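Local structure of phosphatidylserine synthase (Haemophilus influenzae, 3HSI) at residues Asn17-Ile29 with Leu234-Ser247. The protein belongs to the phospholipase D superfamily of alpha/beta proteins, each chain holding two mixed beta-sheets flanked by helices. Numbering follows the deposited sequence.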
loop_
_atom_site.group_PDB
_atom_site.type_symbol
_atom_site.label_atom_id
_atom_site.label_comp_id
_atom_site.label_asym_id
_atom_site.label_seq_id
_atom_site.Cartn_x
_atom_site.Cartn_y
_atom_site.Cartn_z
ATOM N N ASN C 17 -2.665 29.305 -10.935
ATOM C CA ASN C 17 -3.145 30.257 -11.945
ATOM C C ASN C 17 -3.829 29.558 -13.138
ATOM O O ASN C 17 -4.743 30.122 -13.774
ATOM C CB ASN C 17 -2.001 31.160 -12.440
ATOM C CG ASN C 17 -1.518 32.161 -11.378
ATOM O OD1 ASN C 17 -2.267 32.580 -10.485
ATOM N ND2 ASN C 17 -0.255 32.557 -11.489
ATOM N N ASN C 18 -3.378 28.332 -13.426
ATOM C CA ASN C 18 -3.872 27.575 -14.568
ATOM C C ASN C 18 -5.193 26.840 -14.285
ATOM O O ASN C 18 -5.816 26.344 -15.205
ATOM C CB ASN C 18 -2.790 26.605 -15.088
ATOM C CG ASN C 18 -1.868 27.242 -16.134
ATOM O OD1 ASN C 18 -2.258 28.183 -16.840
ATOM N ND2 ASN C 18 -0.642 26.718 -16.252
ATOM N N LEU C 19 -5.635 26.778 -13.027
ATOM C CA LEU C 19 -6.946 26.164 -12.721
ATOM C C LEU C 19 -8.126 26.865 -13.395
ATOM O O LEU C 19 -8.149 28.088 -13.474
ATOM C CB LEU C 19 -7.197 26.096 -11.202
ATOM C CG LEU C 19 -6.215 25.152 -10.487
ATOM C CD1 LEU C 19 -6.468 25.150 -9.001
ATOM C CD2 LEU C 19 -6.325 23.715 -11.047
ATOM N N PRO C 20 -9.101 26.084 -13.892
ATOM C CA PRO C 20 -10.335 26.665 -14.410
ATOM C C PRO C 20 -11.332 26.876 -13.270
ATOM O O PRO C 20 -11.373 26.082 -12.330
ATOM C CB PRO C 20 -10.851 25.584 -15.379
ATOM C CG PRO C 20 -10.410 24.275 -14.765
ATOM C CD PRO C 20 -9.049 24.604 -14.094
ATOM N N PHE C 21 -12.109 27.943 -13.345
ATOM C CA PHE C 21 -12.940 28.341 -12.234
ATOM C C PHE C 21 -14.270 28.777 -12.774
ATOM O O PHE C 21 -14.329 29.413 -13.804
ATOM C CB PHE C 21 -12.337 29.533 -11.495
ATOM C CG PHE C 21 -11.365 29.149 -10.437
ATOM C CD1 PHE C 21 -11.821 28.720 -9.183
ATOM C CD2 PHE C 21 -9.985 29.231 -10.685
ATOM C CE1 PHE C 21 -10.905 28.323 -8.186
ATOM C CE2 PHE C 21 -9.053 28.867 -9.693
ATOM C CZ PHE C 21 -9.516 28.406 -8.435
ATOM N N LEU C 22 -15.319 28.435 -12.049
ATOM C CA LEU C 22 -16.673 28.790 -12.409
ATOM C C LEU C 22 -17.179 29.855 -11.430
ATOM O O LEU C 22 -17.061 29.710 -10.202
ATOM C CB LEU C 22 -17.512 27.514 -12.339
ATOM C CG LEU C 22 -19.030 27.536 -12.230
ATOM C CD1 LEU C 22 -19.710 28.137 -13.471
ATOM C CD2 LEU C 22 -19.493 26.079 -11.999
ATOM N N ALA C 23 -17.744 30.916 -11.981
ATOM C CA ALA C 23 -18.200 32.068 -11.206
ATOM C C ALA C 23 -19.332 31.710 -10.258
ATOM O O ALA C 23 -20.236 30.957 -10.606
ATOM C CB ALA C 23 -18.599 33.212 -12.135
ATOM N N LEU C 24 -19.277 32.240 -9.051
ATOM C CA LEU C 24 -20.202 31.844 -8.001
ATOM C C LEU C 24 -20.671 33.082 -7.250
ATOM O O LEU C 24 -19.843 33.789 -6.690
ATOM C CB LEU C 24 -19.411 30.978 -7.035
ATOM C CG LEU C 24 -19.834 29.648 -6.456
ATOM C CD1 LEU C 24 -18.725 29.291 -5.494
ATOM C CD2 LEU C 24 -21.126 29.780 -5.712
ATOM N N GLN C 25 -21.966 33.382 -7.215
ATOM C CA GLN C 25 -22.394 34.508 -6.378
ATOM C C GLN C 25 -22.313 34.156 -4.901
ATOM O O GLN C 25 -22.443 32.981 -4.526
ATOM C CB GLN C 25 -23.752 35.030 -6.805
ATOM C CG GLN C 25 -23.787 35.223 -8.303
ATOM C CD GLN C 25 -24.519 36.445 -8.689
ATOM O OE1 GLN C 25 -25.677 36.626 -8.301
ATOM N NE2 GLN C 25 -23.864 37.323 -9.459
ATOM N N ALA C 26 -22.037 35.156 -4.070
ATOM C CA ALA C 26 -21.864 34.948 -2.627
ATOM C C ALA C 26 -23.150 34.435 -1.981
ATOM O O ALA C 26 -23.127 33.616 -1.042
ATOM C CB ALA C 26 -21.392 36.256 -1.943
ATOM N N GLU C 27 -24.269 34.927 -2.508
ATOM C CA GLU C 27 -25.585 34.518 -2.088
ATOM C C GLU C 27 -25.856 33.052 -2.422
ATOM O O GLU C 27 -26.754 32.449 -1.853
ATOM C CB GLU C 27 -26.616 35.362 -2.816
ATOM C CG GLU C 27 -26.768 34.897 -4.240
ATOM C CD GLU C 27 -27.749 35.698 -5.047
ATOM O OE1 GLU C 27 -28.554 36.463 -4.456
ATOM O OE2 GLU C 27 -27.714 35.542 -6.295
ATOM N N GLN C 28 -25.114 32.477 -3.362
ATOM C CA GLN C 28 -25.369 31.094 -3.755
ATOM C C GLN C 28 -24.712 30.113 -2.798
ATOM O O GLN C 28 -24.928 28.925 -2.935
ATOM C CB GLN C 28 -24.880 30.799 -5.176
ATOM C CG GLN C 28 -25.604 31.531 -6.300
ATOM C CD GLN C 28 -24.949 31.281 -7.666
ATOM O OE1 GLN C 28 -23.734 31.517 -7.872
ATOM N NE2 GLN C 28 -25.751 30.789 -8.606
ATOM N N ILE C 29 -23.908 30.604 -1.852
ATOM C CA ILE C 29 -23.221 29.721 -0.885
ATOM C C ILE C 29 -23.650 30.021 0.539
ATOM O O ILE C 29 -23.713 31.181 0.931
ATOM C CB ILE C 29 -21.656 29.867 -0.918
ATOM C CG1 ILE C 29 -21.163 29.989 -2.332
ATOM C CG2 ILE C 29 -20.967 28.651 -0.279
ATOM C CD1 ILE C 29 -20.274 31.190 -2.549
ATOM N N LEU C 234 -15.991 21.518 -16.648
ATOM C CA LEU C 234 -16.737 22.746 -16.499
ATOM C C LEU C 234 -17.071 23.278 -17.882
ATOM O O LEU C 234 -16.288 23.108 -18.822
ATOM C CB LEU C 234 -15.914 23.756 -15.699
ATOM C CG LEU C 234 -15.664 23.384 -14.238
ATOM C CD1 LEU C 234 -14.747 24.405 -13.580
ATOM C CD2 LEU C 234 -16.990 23.239 -13.464
ATOM N N LYS C 235 -18.231 23.904 -18.019
ATOM C CA LYS C 235 -18.560 24.513 -19.294
ATOM C C LYS C 235 -18.128 25.973 -19.429
ATOM O O LYS C 235 -17.571 26.349 -20.458
ATOM C CB LYS C 235 -20.040 24.335 -19.632
ATOM C CG LYS C 235 -20.316 23.022 -20.306
ATOM C CD LYS C 235 -21.801 22.743 -20.459
ATOM C CE LYS C 235 -21.980 21.304 -20.937
ATOM N NZ LYS C 235 -23.034 20.552 -20.194
ATOM N N SER C 236 -18.386 26.805 -18.423
ATOM C CA SER C 236 -18.089 28.230 -18.594
ATOM C C SER C 236 -16.943 28.751 -17.709
ATOM O O SER C 236 -16.978 29.900 -17.238
ATOM C CB SER C 236 -19.371 29.113 -18.555
ATOM O OG SER C 236 -20.049 29.050 -17.304
ATOM N N ALA C 237 -15.913 27.905 -17.545
ATOM C CA ALA C 237 -14.736 28.189 -16.709
ATOM C C ALA C 237 -13.694 29.111 -17.358
ATOM O O ALA C 237 -13.366 28.986 -18.550
ATOM C CB ALA C 237 -14.080 26.898 -16.272
ATOM N N VAL C 238 -13.171 30.026 -16.550
ATOM C CA VAL C 238 -12.061 30.877 -16.960
ATOM C C VAL C 238 -10.885 30.705 -15.997
ATOM O O VAL C 238 -11.060 30.256 -14.864
ATOM C CB VAL C 238 -12.467 32.380 -17.039
ATOM C CG1 VAL C 238 -13.627 32.610 -18.053
ATOM C CG2 VAL C 238 -12.811 32.952 -15.644
ATOM N N LYS C 239 -9.691 31.048 -16.462
ATOM C CA LYS C 239 -8.533 31.173 -15.586
ATOM C C LYS C 239 -8.497 32.574 -14.950
ATOM O O LYS C 239 -8.977 33.541 -15.543
ATOM C CB LYS C 239 -7.260 30.909 -16.369
ATOM C CG LYS C 239 -7.041 29.448 -16.672
ATOM C CD LYS C 239 -5.917 29.325 -17.652
ATOM C CE LYS C 239 -5.792 27.937 -18.234
ATOM N NZ LYS C 239 -4.620 28.042 -19.155
ATOM N N LEU C 240 -7.969 32.654 -13.728
ATOM C CA LEU C 240 -7.861 33.921 -12.975
ATOM C C LEU C 240 -9.082 34.845 -13.087
ATOM O O LEU C 240 -8.957 35.988 -13.530
ATOM C CB LEU C 240 -6.582 34.681 -13.356
ATOM C CG LEU C 240 -5.270 33.989 -12.942
ATOM C CD1 LEU C 240 -4.076 34.826 -13.373
ATOM C CD2 LEU C 240 -5.204 33.744 -11.446
ATOM N N PRO C 241 -10.263 34.362 -12.673
ATOM C CA PRO C 241 -11.397 35.278 -12.738
ATOM C C PRO C 241 -11.215 36.383 -11.702
ATOM O O PRO C 241 -10.369 36.280 -10.809
ATOM C CB PRO C 241 -12.575 34.397 -12.368
ATOM C CG PRO C 241 -11.993 33.407 -11.420
ATOM C CD PRO C 241 -10.598 33.123 -11.947
ATOM N N ASN C 242 -11.990 37.441 -11.836
ATOM C CA ASN C 242 -11.871 38.554 -10.924
ATOM C C ASN C 242 -13.069 38.556 -9.966
ATOM O O ASN C 242 -13.489 39.595 -9.467
ATOM C CB ASN C 242 -11.780 39.874 -11.715
ATOM C CG ASN C 242 -11.511 41.070 -10.804
ATOM O OD1 ASN C 242 -10.935 40.906 -9.714
ATOM N ND2 ASN C 242 -11.944 42.276 -11.223
ATOM N N VAL C 243 -13.633 37.378 -9.739
ATOM C CA VAL C 243 -14.896 37.265 -9.017
ATOM C C VAL C 243 -14.828 35.959 -8.263
ATOM O O VAL C 243 -14.093 35.039 -8.670
ATOM C CB VAL C 243 -16.136 37.330 -9.994
ATOM C CG1 VAL C 243 -16.309 36.030 -10.786
ATOM C CG2 VAL C 243 -17.408 37.637 -9.230
ATOM N N LEU C 244 -15.561 35.892 -7.154
ATOM C CA LEU C 244 -15.704 34.675 -6.357
ATOM C C LEU C 244 -16.036 33.469 -7.262
ATOM O O LEU C 244 -16.934 33.559 -8.113
ATOM C CB LEU C 244 -16.834 34.890 -5.347
ATOM C CG LEU C 244 -17.249 33.679 -4.491
ATOM C CD1 LEU C 244 -16.071 33.157 -3.618
ATOM C CD2 LEU C 244 -18.438 34.067 -3.653
ATOM N N SER C 245 -15.344 32.351 -7.054
ATOM C CA SER C 245 -15.327 31.229 -8.015
ATOM C C SER C 245 -15.016 29.859 -7.386
ATOM O O SER C 245 -14.418 29.784 -6.332
ATOM C CB SER C 245 -14.229 31.490 -9.071
ATOM O OG SER C 245 -14.735 32.362 -10.013
ATOM N N VAL C 246 -15.379 28.793 -8.086
ATOM C CA VAL C 246 -15.248 27.452 -7.565
ATOM C C VAL C 246 -14.628 26.532 -8.622
ATOM O O VAL C 246 -14.944 26.634 -9.802
ATOM C CB VAL C 246 -16.616 26.894 -6.992
ATOM C CG1 VAL C 246 -17.662 26.657 -8.116
ATOM C CG2 VAL C 246 -16.380 25.613 -6.204
ATOM N N SER C 247 -13.680 25.696 -8.193
ATOM C CA SER C 247 -13.060 24.697 -9.081
ATOM C C SER C 247 -13.115 23.284 -8.473
ATOM O O SER C 247 -12.490 23.046 -7.438
ATOM C CB SER C 247 -11.605 25.080 -9.369
ATOM O OG SER C 247 -11.048 24.307 -10.437
HETATM O O HOH W 1 -6.848 30.274 -12.495
#
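Phe21 and Leu22 join 17-29 to 234-247 by antiparallel strand pairing at the edge of a mixed sheet, where the chain passes from helix 8-18 to strand 29-31 of the other sheet. Leu22 and Val246 form a hydrogen-bonded pair; Leu22 N to Val246 O (2.9 Å) is nearly straight at 170°. Leu24 N to Leu244 O (2.8 Å) adds one bond beyond the paired residues. On its other side the segment makes a single bridge, Phe21 with Val238, so 22-23 runs between strand 245-252 and the loop that leads into it.

With CG beside the backbone N (chi1 -87°), the Phe21 ring is laid against strand 245-252, where Ser247 CB sits over one face, 3.9 Å from the ring centroid, a CH-pi contact. The broad apolar ring also meets that of Tyr398, on strand 391-398, as suits a buried aromatic. Ser247 turns its OG away from its own N (chi1 -168°) and donates to Pro20 O (2.6 Å), almost in line with the C=O; a short hydroxyl side chain suits this buried place, since it can reach the neighbouring carbonyl without bulk.

Branched aliphatic groups fill the other end. Leu24 CD1 presses on Val246 CB (3.5 Å), while Ile29 CD1 and Leu244 CD2 meet tip to tip (3.6 Å); Ile178 of strand 171-179 touches both Leu24 and Ile29. At the more exposed helix end, the extended Lys239 chain passes Asn18, its NZ bonding weakly to Asn18 OD1 (3.3 Å). A water accepts from Leu240 N and lies beside the carbonyls of Asn17 and Leu19.

Such a short antiparallel edge strand, added to a sheet of the alpha/beta phospholipase D fold, here carries the N-terminal chain from one sheet to the other.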